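Local atomic coordinates of cytochrome P450 (PDB entry 3OFT), a protein that belongs to the cytochrome P450 family, whose mainly helical fold holds a haem group (protoporphyrin IX with iron) in its interior. Residues Glu59-Ala64 with Val304-Val309; Arg66-Cys71 with Ser284-Ala289. All coordinates share one frame; numbering follows the deposited sequence.

Contact 1: Glu59-Ala64 with Val304-Val309. With HEM (protoporphyrin IX containing Fe), chain D.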
# COMPACT_ATOMS: atom_id res chain seq x y z
N GLU A 59 -0.29 -17.20 7.98
CA GLU A 59 -0.92 -17.60 9.24
C GLU A 59 -0.85 -16.50 10.31
O GLU A 59 -1.84 -16.21 10.99
CB GLU A 59 -0.36 -18.93 9.78
CG GLU A 59 1.01 -18.85 10.47
CD GLU A 59 1.40 -20.14 11.20
OE1 GLU A 59 2.60 -20.24 11.57
OE2 GLU A 59 0.54 -21.03 11.39
N LEU A 60 0.30 -15.88 10.46
CA LEU A 60 0.44 -14.86 11.52
C LEU A 60 -0.33 -13.57 11.20
O LEU A 60 -0.87 -12.92 12.10
CB LEU A 60 1.91 -14.53 11.65
CG LEU A 60 2.79 -15.30 12.64
CD1 LEU A 60 2.23 -16.55 13.34
CD2 LEU A 60 4.35 -15.24 12.32
N TRP A 61 -0.41 -13.22 9.92
CA TRP A 61 -1.11 -11.99 9.50
C TRP A 61 -2.59 -12.11 9.83
O TRP A 61 -3.25 -11.12 10.18
CB TRP A 61 -0.93 -11.80 7.99
CG TRP A 61 -1.12 -10.38 7.49
CD1 TRP A 61 -2.14 -9.52 7.74
CD2 TRP A 61 -0.25 -9.72 6.57
NE1 TRP A 61 -1.94 -8.32 7.04
CE2 TRP A 61 -0.79 -8.44 6.31
CE3 TRP A 61 0.93 -10.09 5.94
CZ2 TRP A 61 -0.16 -7.51 5.45
CZ3 TRP A 61 1.56 -9.18 5.07
CH2 TRP A 61 1.00 -7.90 4.84
N GLY A 62 -3.12 -13.32 9.71
CA GLY A 62 -4.53 -13.56 9.95
C GLY A 62 -4.91 -13.76 11.42
O GLY A 62 -6.10 -13.77 11.75
N ASP A 63 -3.91 -13.94 12.28
CA ASP A 63 -4.16 -14.15 13.72
C ASP A 63 -4.35 -12.80 14.39
O ASP A 63 -3.49 -12.34 15.14
CB ASP A 63 -2.99 -14.93 14.36
CG ASP A 63 -3.32 -15.47 15.78
OD1 ASP A 63 -4.33 -15.03 16.39
OD2 ASP A 63 -2.53 -16.33 16.27
N ALA A 64 -5.51 -12.18 14.19
CA ALA A 64 -5.74 -10.85 14.76
C ALA A 64 -5.96 -10.93 16.26
O ALA A 64 -5.82 -9.93 16.95
CB ALA A 64 -6.95 -10.11 14.08
N VAL A 304 6.54 -8.64 15.58
CA VAL A 304 6.61 -9.54 14.43
C VAL A 304 6.41 -8.72 13.15
O VAL A 304 5.47 -7.92 13.07
CB VAL A 304 5.48 -10.61 14.47
CG1 VAL A 304 5.69 -11.62 13.34
CG2 VAL A 304 5.42 -11.29 15.87
N TYR A 305 7.30 -8.90 12.17
CA TYR A 305 7.21 -8.15 10.91
C TYR A 305 6.81 -9.14 9.81
O TYR A 305 7.39 -10.24 9.70
CB TYR A 305 8.56 -7.53 10.57
CG TYR A 305 8.52 -6.41 9.56
CD1 TYR A 305 9.03 -6.60 8.28
CD2 TYR A 305 7.94 -5.18 9.87
CE1 TYR A 305 9.02 -5.56 7.35
CE2 TYR A 305 7.90 -4.14 8.94
CZ TYR A 305 8.45 -4.35 7.69
OH TYR A 305 8.44 -3.33 6.77
N LEU A 306 5.83 -8.74 9.00
CA LEU A 306 5.19 -9.61 8.02
C LEU A 306 5.26 -9.01 6.62
O LEU A 306 4.49 -8.10 6.32
CB LEU A 306 3.71 -9.82 8.39
CG LEU A 306 3.41 -10.29 9.80
CD1 LEU A 306 1.91 -10.38 9.99
CD2 LEU A 306 4.07 -11.66 10.09
N PRO A 307 6.14 -9.54 5.76
CA PRO A 307 6.25 -9.05 4.41
C PRO A 307 5.34 -9.81 3.45
O PRO A 307 5.51 -11.00 3.25
CB PRO A 307 7.72 -9.29 4.07
CG PRO A 307 8.09 -10.51 4.87
CD PRO A 307 7.23 -10.48 6.10
N SER A 308 4.41 -9.10 2.82
CA SER A 308 3.51 -9.77 1.87
C SER A 308 4.24 -10.45 0.70
O SER A 308 3.78 -11.49 0.23
CB SER A 308 2.43 -8.82 1.34
OG SER A 308 3.04 -7.75 0.63
N VAL A 309 5.39 -9.90 0.28
CA VAL A 309 6.17 -10.46 -0.84
C VAL A 309 6.56 -11.93 -0.56
O VAL A 309 6.59 -12.73 -1.48
CB VAL A 309 7.43 -9.59 -1.19
CG1 VAL A 309 8.44 -9.61 -0.03
CG2 VAL A 309 8.10 -10.07 -2.54
CHA HEM D . -5.21 -1.88 5.07
CHB HEM D . -2.37 -2.56 1.18
CHC HEM D . -4.73 0.96 -1.13
CHD HEM D . -6.77 2.29 3.01
C1A HEM D . -4.29 -2.40 4.18
C2A HEM D . -3.49 -3.58 4.42
C3A HEM D . -2.70 -3.79 3.37
C4A HEM D . -2.95 -2.72 2.41
CMA HEM D . -1.66 -4.93 3.27
CAA HEM D . -3.57 -4.48 5.69
CBA HEM D . -2.73 -3.84 6.77
CGA HEM D . -2.65 -4.70 8.02
O1A HEM D . -2.09 -4.20 9.05
O2A HEM D . -3.12 -5.88 8.07
C1B HEM D . -2.76 -1.68 0.18
C2B HEM D . -2.26 -1.63 -1.17
C3B HEM D . -2.93 -0.65 -1.79
C4B HEM D . -3.86 -0.06 -0.85
CMB HEM D . -1.17 -2.57 -1.71
CAB HEM D . -2.83 -0.10 -3.22
CBB HEM D . -1.94 -0.53 -4.12
C1C HEM D . -5.51 1.66 -0.26
C2C HEM D . -6.41 2.76 -0.57
C3C HEM D . -6.95 3.14 0.62
C4C HEM D . -6.49 2.24 1.65
CMC HEM D . -6.61 3.37 -2.00
CAC HEM D . -7.99 4.24 0.95
CBC HEM D . -8.09 5.37 0.26
C1D HEM D . -6.58 1.30 3.92
C2D HEM D . -7.11 1.31 5.27
C3D HEM D . -6.66 -0.00 5.88
C4D HEM D . -5.86 -0.67 4.89
CMD HEM D . -8.01 2.42 5.93
CAD HEM D . -7.00 -0.46 7.33
CBD HEM D . -8.12 -1.50 7.19
CGD HEM D . -8.33 -2.08 8.59
O1D HEM D . -7.47 -1.94 9.48
O2D HEM D . -9.33 -2.76 8.83
NA HEM D . -3.95 -1.91 2.92
NB HEM D . -3.77 -0.74 0.31
NC HEM D . -5.63 1.35 1.09
ND HEM D . -5.84 0.13 3.74
FE HEM D . -4.85 -0.34 1.99
O HOH W 1 -3.12 1.11 2.79

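Contact 2: Arg66-Cys71 with Ser284-Ala289. With HEM (protoporphyrin IX containing Fe), chain D.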
# COMPACT_ATOMS: atom_id res chain seq x y z
N ARG A 66 -4.23 -12.90 18.62
CA ARG A 66 -3.02 -13.00 19.42
C ARG A 66 -1.91 -12.05 18.99
O ARG A 66 -1.02 -11.76 19.78
CB ARG A 66 -2.54 -14.44 19.43
CG ARG A 66 -3.59 -15.40 20.01
CD ARG A 66 -2.97 -16.76 20.15
NE ARG A 66 -2.74 -17.36 18.82
CZ ARG A 66 -2.11 -18.51 18.61
NH1 ARG A 66 -1.61 -19.20 19.62
NH2 ARG A 66 -1.98 -18.96 17.37
N LEU A 67 -1.99 -11.53 17.76
CA LEU A 67 -1.00 -10.57 17.24
C LEU A 67 -1.72 -9.27 16.92
O LEU A 67 -2.38 -9.16 15.88
CB LEU A 67 -0.29 -11.13 16.00
CG LEU A 67 0.52 -12.41 16.21
CD1 LEU A 67 1.24 -12.70 14.89
CD2 LEU A 67 1.56 -12.25 17.33
N SER A 68 -1.57 -8.30 17.82
CA SER A 68 -2.25 -7.02 17.82
C SER A 68 -1.65 -6.12 16.77
O SER A 68 -0.44 -6.20 16.45
CB SER A 68 -2.13 -6.33 19.21
OG SER A 68 -2.61 -4.97 19.24
N SER A 69 -2.52 -5.26 16.26
CA SER A 69 -2.17 -4.26 15.24
C SER A 69 -1.82 -2.94 15.90
O SER A 69 -1.58 -1.93 15.21
CB SER A 69 -3.32 -4.04 14.27
OG SER A 69 -3.46 -5.17 13.42
N GLN A 70 -1.79 -2.93 17.23
CA GLN A 70 -1.63 -1.66 17.93
C GLN A 70 -0.32 -0.96 17.66
O GLN A 70 -0.28 0.28 17.57
CB GLN A 70 -1.68 -1.89 19.43
CG GLN A 70 -2.27 -0.79 20.13
CD GLN A 70 -3.68 -1.15 20.45
OE1 GLN A 70 -4.47 -1.53 19.55
NE2 GLN A 70 -4.03 -1.09 21.74
N CYS A 71 0.76 -1.73 17.58
CA CYS A 71 2.13 -1.15 17.52
C CYS A 71 2.40 -0.28 16.25
O CYS A 71 3.20 0.67 16.31
CB CYS A 71 3.17 -2.28 17.64
SG CYS A 71 3.23 -3.49 16.23
N SER A 284 3.55 -4.64 10.74
CA SER A 284 4.05 -5.06 12.07
C SER A 284 2.92 -5.53 12.97
O SER A 284 1.77 -5.09 12.82
CB SER A 284 4.79 -3.90 12.76
OG SER A 284 5.90 -3.46 11.99
N ARG A 285 3.22 -6.45 13.90
CA ARG A 285 2.24 -6.81 14.94
C ARG A 285 2.97 -6.90 16.26
O ARG A 285 4.16 -7.16 16.26
CB ARG A 285 1.65 -8.21 14.67
CG ARG A 285 0.86 -8.36 13.33
CD ARG A 285 -0.41 -7.51 13.41
NE ARG A 285 -1.32 -7.79 12.28
CZ ARG A 285 -1.54 -6.97 11.27
NH1 ARG A 285 -0.92 -5.79 11.16
NH2 ARG A 285 -2.44 -7.32 10.35
N ASN A 286 2.25 -6.76 17.37
CA ASN A 286 2.86 -7.01 18.67
C ASN A 286 2.08 -8.14 19.31
O ASN A 286 0.85 -8.14 19.33
CB ASN A 286 2.87 -5.73 19.56
CG ASN A 286 1.49 -5.10 19.72
OD1 ASN A 286 0.89 -4.57 18.77
ND2 ASN A 286 1.00 -5.09 20.96
N ALA A 287 2.80 -9.11 19.83
CA ALA A 287 2.13 -10.24 20.45
C ALA A 287 1.41 -9.83 21.75
O ALA A 287 2.01 -9.20 22.63
CB ALA A 287 3.10 -11.38 20.68
N VAL A 288 0.14 -10.19 21.87
CA VAL A 288 -0.63 -10.01 23.14
C VAL A 288 -0.96 -11.33 23.89
O VAL A 288 -1.54 -11.32 25.01
CB VAL A 288 -1.92 -9.16 22.95
CG1 VAL A 288 -1.56 -7.70 22.60
CG2 VAL A 288 -2.81 -9.81 21.90
N ALA A 289 -0.61 -12.45 23.25
CA ALA A 289 -0.63 -13.81 23.83
C ALA A 289 0.56 -14.52 23.20
O ALA A 289 0.97 -14.13 22.12
CB ALA A 289 -1.92 -14.54 23.48
CHA HEM D . -5.21 -1.88 5.07
CHB HEM D . -2.37 -2.56 1.18
CHC HEM D . -4.73 0.96 -1.13
CHD HEM D . -6.77 2.29 3.01
C1A HEM D . -4.29 -2.40 4.18
C2A HEM D . -3.49 -3.58 4.42
C3A HEM D . -2.70 -3.79 3.37
C4A HEM D . -2.95 -2.72 2.41
CMA HEM D . -1.66 -4.93 3.27
CAA HEM D . -3.57 -4.48 5.69
CBA HEM D . -2.73 -3.84 6.77
CGA HEM D . -2.65 -4.70 8.02
O1A HEM D . -2.09 -4.20 9.05
O2A HEM D . -3.12 -5.88 8.07
C1B HEM D . -2.76 -1.68 0.18
C2B HEM D . -2.26 -1.63 -1.17
C3B HEM D . -2.93 -0.65 -1.79
C4B HEM D . -3.86 -0.06 -0.85
CMB HEM D . -1.17 -2.57 -1.71
CAB HEM D . -2.83 -0.10 -3.22
CBB HEM D . -1.94 -0.53 -4.12
C1C HEM D . -5.51 1.66 -0.26
C2C HEM D . -6.41 2.76 -0.57
C3C HEM D . -6.95 3.14 0.62
C4C HEM D . -6.49 2.24 1.65
CMC HEM D . -6.61 3.37 -2.00
CAC HEM D . -7.99 4.24 0.95
CBC HEM D . -8.09 5.37 0.26
C1D HEM D . -6.58 1.30 3.92
C2D HEM D . -7.11 1.31 5.27
C3D HEM D . -6.66 -0.00 5.88
C4D HEM D . -5.86 -0.67 4.89
CMD HEM D . -8.01 2.42 5.93
CAD HEM D . -7.00 -0.46 7.33
CBD HEM D . -8.12 -1.50 7.19
CGD HEM D . -8.33 -2.08 8.59
O1D HEM D . -7.47 -1.94 9.48
O2D HEM D . -9.33 -2.76 8.83
NA HEM D . -3.95 -1.91 2.92
NB HEM D . -3.77 -0.74 0.31
NC HEM D . -5.63 1.35 1.09
ND HEM D . -5.84 0.13 3.74
FE HEM D . -4.85 -0.34 1.99
O HOH W 2 -2.19 -10.54 12.98
O HOH W 3 -1.90 -3.99 21.86
O HOH W 4 0.07 -2.63 13.03
O HOH W 1 -3.12 1.11 2.79

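Contact 1: Glu59-Ala64 with Val304-Val309
A chi1 of -158° turns the indole of Trp-61 away from its backbone N and out from helix 54-62 across strand 303-307, while Leu-306, its CG anti to the carbonyl carbon (chi1 -53°), runs past it in the opposite direction. The result is helix-on-sheet packing beside the haem of a cytochrome P450 fold. The evidence is apolar contact without a direct hydrogen bond between the segments: Trp-61 CE3 lies 3.7 Å from Leu-306 CB, and Leu-306 CD1 comes to 3.5 Å from Trp-61 CA. The preceding helix residue continues the seam, where Leu-60 CB meets Leu-306 CD2 at 3.9 Å and Leu-60 CD2 reaches Val-304 CG1 at 4.0 Å, the side chains of Leu-60 and Val-304 crossing at about a right angle. The far end of the indole is bordered by backbone. Ser-308 N stands in the ring plane, 3.6 Å from Trp-61 CZ3, and Ser-308 OG is hydrogen-bonded to Val-281 O. Tryptophan thus bridges sheet and cofactor, its polar edge held by one bond that limits rotation of the ring: Trp-61 NE1 donates to O2A of the haem propionate at 2.9 Å, with an N-H...O angle of 147°.

Contact 2: Arg66-Cys71 with Ser284-Ala289
The guanidinium of Arg-285 has Ser-69 OG over one face, 3.3 Å above the plane and over its centre, while the haem propionate carbon CGA and a water lie in plane at its edge. The contact with Ser-69 is packing, since the angle from NH1 is poor. At the edge the bonds are nearly straight: Arg-285 NH1 donates to haem O1A at 2.9 Å (160°) and Arg-285 NH2 to haem O2A at 2.8 Å (169°). The edge water accepts from NE, and NH1 also donates to Ser-284 O, from above that carbonyl's plane. A bend at chi2 (-67°) sets Arg-285 CD 3.6 Å from Leu-67 O; nearer the backbone, the CB atoms of Leu-67 and Arg-285 pack together.

Behind this group the segments form an antiparallel beta ladder. Ser-68 and Asn-286 are its hydrogen-bonded pair, with Ser-68 N to Asn-286 O and Asn-286 N to Ser-68 O both 2.9 Å. Leu-67 and Ala-287 make the neighbouring non-hydrogen-bonded pair, and Val-288 N donates to Arg-66 O. From Ser-68 an ST turn, Gln-70 N to Ser-68 OG, leads the chain out of the ladder; Asp-90 also binds that hydroxyl. Cys-71 N then reaches Asn-286 OD1 at 3.1 Å, above the amide's carbonyl plane, and Cys-71 SG packs 3.4 Å from Arg-285 C.

Two donors on one propionate fix the rotation of both flat groups, and the paired charges would be expected to stabilise the carboxylate as an anion.

Overall arrangement
From the N terminus, helix 54-62 supplies the first half of contact 1, and strand 67-68 follows it to supply the first half of contact 2. After a largely helical run of over two hundred residues, strand 282-287 returns to close contact 2; strand 303-307 then closes contact 1, so the loop of contact 2 is nested inside that of contact 1. The two returning strands are neighbours in one mixed sheet, joined by a probable hydrogen bond from Arg-285 N to Val-304 O (2.8 Å). Strand 67-68 forms an outer edge of this sheet, whereas helix 54-62 packs against it. Trp-61 and Arg-285 meet at the same haem propionate; His-343 and Arg-98 are also hydrogen-bonded to the haem.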